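Local coordinates for tubulin-like protein CetZ2 (Haloferax volcanii, PDB 4B45) that binds GTP, belongs to the tubulin/FtsZ-like GTPases and takes part in controlling the shape of the archaeal cell, at residues M1-L15 with L86-V100. Numbering follows the deposited sequence.
Sequences MKTVLIGVGQAGGKL and LDGRVTAEAESIFVV. With GSP (5'-guanosine-diphosphate-monothiophosphate), chain C.
Two parallel strands of the nucleotide-binding sheet, 3-8 and 96-100, pair side by side, L5 next to F98 and I6 next to V99. I6 is gripped through both backbone polar atoms: its N bonds F98 O (2.9 Å), and its O accepts V100 N. V8 N then bonds V100 O. At the other end, K2 N donates to E95 OE1 (2.7 Å), which uses its anti lone pair. E95 N returns a bond to K2 O, also 2.7 Å. With an alanine at E95 the carboxylate is gone, and K2 N would probably lose this acceptor, though the backbone bond to K2 O could remain. T3 OG1 and S96 OG share a hydrogen bond of 3.0 Å, and T3 OG1 also lies at the edge of the F98 ring, in its plane. It gets there because it stands anti to the T3 backbone N (chi1 -162°).

Past V8 the chain turns into helix 9-26, a glycine-rich strand-turn-helix as in Rossmann-type nucleotide sites. Q10 N and A11 N bond the beta and alpha phosphates of the GTP analogue. G12 lets the helix lie close to the sheet: its CA sits 3.2 Å from V100 O, and a CB there would clash with that oxygen. L15 crosses V100 at about a right angle, with L15 CD2 3.7 Å from V100 CG1. On the V4 and I6 face, I6 CD1 meets L86 tip to tip, while V4 packs against V90 and A94. Helix 107-120 covers I6 and L86 through L119.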
# COMPACT_ATOMS: atom_id res chain seq x y z
N MET A 1 -4.96 -10.60 -7.38
CA MET A 1 -4.22 -9.76 -8.31
C MET A 1 -2.72 -10.06 -8.28
O MET A 1 -2.04 -9.76 -7.29
CB MET A 1 -4.43 -8.28 -7.98
CG MET A 1 -3.59 -7.38 -8.87
SD MET A 1 -3.66 -5.64 -8.42
CE MET A 1 -5.06 -5.13 -9.36
N LYS A 2 -2.21 -10.64 -9.36
CA LYS A 2 -0.79 -10.97 -9.41
C LYS A 2 0.00 -9.70 -9.70
O LYS A 2 -0.33 -8.94 -10.62
CB LYS A 2 -0.52 -12.03 -10.47
CG LYS A 2 -1.30 -13.32 -10.28
CD LYS A 2 -1.11 -14.23 -11.48
CE LYS A 2 -2.24 -15.25 -11.60
NZ LYS A 2 -2.07 -16.08 -12.83
N THR A 3 1.04 -9.46 -8.91
CA THR A 3 1.76 -8.20 -8.99
C THR A 3 3.29 -8.34 -8.96
O THR A 3 3.83 -9.40 -8.60
CB THR A 3 1.31 -7.25 -7.88
OG1 THR A 3 1.70 -5.91 -8.21
CG2 THR A 3 1.91 -7.66 -6.55
N VAL A 4 3.97 -7.27 -9.37
CA VAL A 4 5.42 -7.17 -9.30
C VAL A 4 5.79 -5.96 -8.44
O VAL A 4 5.29 -4.86 -8.66
CB VAL A 4 6.06 -6.97 -10.69
CG1 VAL A 4 7.54 -6.60 -10.54
CG2 VAL A 4 5.92 -8.21 -11.53
N LEU A 5 6.63 -6.18 -7.44
CA LEU A 5 6.95 -5.11 -6.51
C LEU A 5 8.31 -4.53 -6.83
O LEU A 5 9.26 -5.27 -7.01
CB LEU A 5 6.94 -5.64 -5.07
CG LEU A 5 5.65 -6.32 -4.62
CD1 LEU A 5 5.79 -6.85 -3.18
CD2 LEU A 5 4.48 -5.36 -4.75
N ILE A 6 8.41 -3.20 -6.88
CA ILE A 6 9.70 -2.54 -7.00
C ILE A 6 9.89 -1.52 -5.89
O ILE A 6 9.35 -0.42 -5.96
CB ILE A 6 9.86 -1.81 -8.34
CG1 ILE A 6 9.55 -2.75 -9.50
CG2 ILE A 6 11.27 -1.23 -8.45
CD1 ILE A 6 9.11 -2.02 -10.74
N GLY A 7 10.68 -1.86 -4.89
CA GLY A 7 11.04 -0.91 -3.85
C GLY A 7 12.05 0.11 -4.35
O GLY A 7 12.98 -0.23 -5.09
N VAL A 8 11.86 1.36 -3.96
CA VAL A 8 12.83 2.41 -4.29
C VAL A 8 13.24 3.15 -3.02
O VAL A 8 12.41 3.76 -2.34
CB VAL A 8 12.27 3.41 -5.33
CG1 VAL A 8 13.29 4.49 -5.62
CG2 VAL A 8 11.89 2.68 -6.61
N GLY A 9 14.52 3.09 -2.68
CA GLY A 9 14.95 3.66 -1.42
C GLY A 9 14.82 2.67 -0.27
O GLY A 9 14.38 1.52 -0.42
N GLN A 10 15.20 3.13 0.91
CA GLN A 10 15.32 2.24 2.06
C GLN A 10 13.98 1.74 2.60
O GLN A 10 13.79 0.53 2.82
CB GLN A 10 16.11 2.96 3.15
CG GLN A 10 16.54 2.04 4.26
CD GLN A 10 16.17 2.60 5.59
OE1 GLN A 10 14.99 2.79 5.89
NE2 GLN A 10 17.18 2.88 6.41
N ALA A 11 13.05 2.66 2.84
CA ALA A 11 11.72 2.28 3.31
C ALA A 11 11.03 1.40 2.28
O ALA A 11 10.44 0.38 2.62
CB ALA A 11 10.90 3.53 3.57
N GLY A 12 11.11 1.79 1.01
CA GLY A 12 10.47 1.03 -0.06
C GLY A 12 10.95 -0.41 -0.14
O GLY A 12 10.15 -1.33 -0.34
N GLY A 13 12.24 -0.62 0.03
CA GLY A 13 12.79 -1.97 -0.05
C GLY A 13 12.36 -2.79 1.15
O GLY A 13 12.15 -4.00 1.05
N LYS A 14 12.25 -2.13 2.30
CA LYS A 14 11.81 -2.80 3.52
C LYS A 14 10.33 -3.22 3.43
O LYS A 14 9.96 -4.34 3.79
CB LYS A 14 12.05 -1.91 4.74
CG LYS A 14 13.46 -2.01 5.30
CD LYS A 14 13.47 -1.61 6.79
CE LYS A 14 14.23 -0.29 7.03
NZ LYS A 14 13.97 0.31 8.39
N LEU A 15 9.48 -2.31 2.97
CA LEU A 15 8.06 -2.62 2.83
C LEU A 15 7.85 -3.65 1.73
O LEU A 15 7.07 -4.59 1.90
CB LEU A 15 7.24 -1.35 2.58
CG LEU A 15 5.72 -1.50 2.44
CD1 LEU A 15 5.15 -2.28 3.61
CD2 LEU A 15 5.06 -0.14 2.33
N LEU A 86 13.72 -5.76 -14.40
CA LEU A 86 12.31 -6.12 -14.55
C LEU A 86 12.00 -6.97 -15.78
O LEU A 86 10.91 -7.52 -15.87
CB LEU A 86 11.46 -4.87 -14.63
CG LEU A 86 11.37 -4.04 -13.37
CD1 LEU A 86 10.58 -2.80 -13.71
CD2 LEU A 86 10.69 -4.85 -12.29
N ASP A 87 12.94 -7.03 -16.72
CA ASP A 87 12.74 -7.78 -17.96
C ASP A 87 12.19 -9.18 -17.69
O ASP A 87 11.07 -9.50 -18.08
CB ASP A 87 14.05 -7.87 -18.75
CG ASP A 87 14.36 -6.60 -19.53
OD1 ASP A 87 13.69 -5.57 -19.28
OD2 ASP A 87 15.27 -6.64 -20.39
N GLY A 88 12.98 -10.00 -17.01
CA GLY A 88 12.57 -11.36 -16.71
C GLY A 88 11.72 -11.47 -15.47
O GLY A 88 11.48 -12.57 -14.97
N ARG A 89 11.25 -10.33 -14.97
CA ARG A 89 10.49 -10.31 -13.71
C ARG A 89 9.04 -9.85 -13.86
O ARG A 89 8.14 -10.47 -13.29
CB ARG A 89 11.23 -9.51 -12.65
CG ARG A 89 12.65 -10.01 -12.42
CD ARG A 89 13.25 -9.47 -11.15
NE ARG A 89 14.67 -9.77 -11.06
CZ ARG A 89 15.16 -10.93 -10.65
NH1 ARG A 89 14.34 -11.91 -10.29
NH2 ARG A 89 16.47 -11.12 -10.60
N VAL A 90 8.81 -8.77 -14.61
CA VAL A 90 7.45 -8.39 -14.99
C VAL A 90 7.02 -9.34 -16.08
O VAL A 90 7.09 -9.02 -17.27
CB VAL A 90 7.36 -6.94 -15.50
CG1 VAL A 90 5.92 -6.61 -15.89
CG2 VAL A 90 7.85 -5.99 -14.45
N THR A 91 6.59 -10.54 -15.69
CA THR A 91 6.23 -11.53 -16.67
C THR A 91 4.87 -11.20 -17.26
O THR A 91 4.29 -10.16 -16.95
CB THR A 91 6.23 -12.95 -16.08
OG1 THR A 91 5.12 -13.11 -15.19
CG2 THR A 91 7.56 -13.22 -15.35
N ALA A 92 4.37 -12.10 -18.10
CA ALA A 92 3.11 -11.91 -18.79
C ALA A 92 1.95 -12.02 -17.82
O ALA A 92 0.88 -11.44 -18.02
CB ALA A 92 2.96 -12.95 -19.89
N GLU A 93 2.17 -12.78 -16.75
CA GLU A 93 1.14 -13.02 -15.77
C GLU A 93 0.85 -11.83 -14.88
O GLU A 93 -0.13 -11.83 -14.15
CB GLU A 93 1.51 -14.23 -14.91
CG GLU A 93 1.45 -15.54 -15.67
CD GLU A 93 2.30 -16.61 -15.01
OE1 GLU A 93 3.19 -16.25 -14.21
OE2 GLU A 93 2.07 -17.81 -15.31
N ALA A 94 1.71 -10.80 -14.93
CA ALA A 94 1.56 -9.66 -14.03
C ALA A 94 0.28 -8.87 -14.32
O ALA A 94 -0.01 -8.55 -15.48
CB ALA A 94 2.79 -8.75 -14.09
N GLU A 95 -0.48 -8.55 -13.28
CA GLU A 95 -1.73 -7.84 -13.48
C GLU A 95 -1.63 -6.38 -13.07
O GLU A 95 -2.52 -5.57 -13.35
CB GLU A 95 -2.86 -8.55 -12.75
CG GLU A 95 -3.23 -9.86 -13.42
CD GLU A 95 -4.21 -10.70 -12.62
OE1 GLU A 95 -3.99 -10.85 -11.40
OE2 GLU A 95 -5.17 -11.22 -13.22
N SER A 96 -0.52 -6.06 -12.42
CA SER A 96 -0.27 -4.71 -11.96
C SER A 96 1.20 -4.63 -11.54
O SER A 96 1.86 -5.66 -11.41
CB SER A 96 -1.18 -4.39 -10.77
OG SER A 96 -0.88 -5.23 -9.67
N ILE A 97 1.69 -3.41 -11.35
CA ILE A 97 3.02 -3.17 -10.81
C ILE A 97 2.95 -2.13 -9.69
O ILE A 97 2.37 -1.06 -9.86
CB ILE A 97 4.02 -2.67 -11.89
CG1 ILE A 97 4.21 -3.73 -12.98
CG2 ILE A 97 5.38 -2.34 -11.25
CD1 ILE A 97 5.09 -3.25 -14.12
N PHE A 98 3.51 -2.47 -8.54
CA PHE A 98 3.57 -1.53 -7.42
C PHE A 98 4.97 -0.94 -7.26
O PHE A 98 5.93 -1.68 -7.07
CB PHE A 98 3.18 -2.22 -6.11
CG PHE A 98 1.69 -2.29 -5.86
CD1 PHE A 98 1.04 -1.24 -5.23
CD2 PHE A 98 0.96 -3.40 -6.24
CE1 PHE A 98 -0.33 -1.31 -4.98
CE2 PHE A 98 -0.40 -3.47 -6.00
CZ PHE A 98 -1.04 -2.42 -5.36
N VAL A 99 5.10 0.38 -7.38
CA VAL A 99 6.34 1.04 -7.01
C VAL A 99 6.23 1.44 -5.54
O VAL A 99 5.42 2.30 -5.20
CB VAL A 99 6.66 2.29 -7.89
CG1 VAL A 99 7.83 3.07 -7.30
CG2 VAL A 99 6.99 1.88 -9.32
N VAL A 100 7.01 0.81 -4.67
CA VAL A 100 6.89 1.03 -3.23
C VAL A 100 7.96 2.02 -2.73
O VAL A 100 9.16 1.78 -2.90
CB VAL A 100 7.03 -0.31 -2.46
CG1 VAL A 100 6.70 -0.14 -1.01
CG2 VAL A 100 6.14 -1.38 -3.10
PG GSP C . 17.66 9.09 2.20
O3B GSP C . 16.96 8.22 1.04
S1G GSP C . 16.38 10.19 3.40
O2G GSP C . 18.54 8.18 3.10
O3G GSP C . 18.46 10.09 1.45
PB GSP C . 15.79 7.16 1.21
O1B GSP C . 16.26 5.72 1.21
O2B GSP C . 14.84 7.33 0.03
PA GSP C . 13.99 6.40 3.23
O1A GSP C . 14.52 5.81 4.51
O2A GSP C . 13.53 5.27 2.35
O3A GSP C . 15.01 7.39 2.56
O5' GSP C . 12.71 7.25 3.49
C5' GSP C . 12.51 7.98 4.65
C4' GSP C . 11.10 8.00 5.06
O4' GSP C . 10.59 6.70 5.12
C3' GSP C . 10.91 8.57 6.41
O3' GSP C . 9.65 9.13 6.42
C2' GSP C . 10.95 7.42 7.31
O2' GSP C . 10.17 7.68 8.42
C1' GSP C . 10.32 6.39 6.51
N9 GSP C . 10.79 5.03 6.73
C8 GSP C . 12.06 4.63 6.80
N7 GSP C . 12.09 3.29 6.96
C5 GSP C . 10.80 2.83 6.98
C6 GSP C . 10.24 1.54 7.11
O6 GSP C . 11.02 0.41 7.27
N1 GSP C . 8.89 1.42 7.10
C2 GSP C . 8.10 2.51 6.95
N2 GSP C . 6.65 2.31 6.94
N3 GSP C . 8.59 3.75 6.82
C4 GSP C . 9.96 3.94 6.84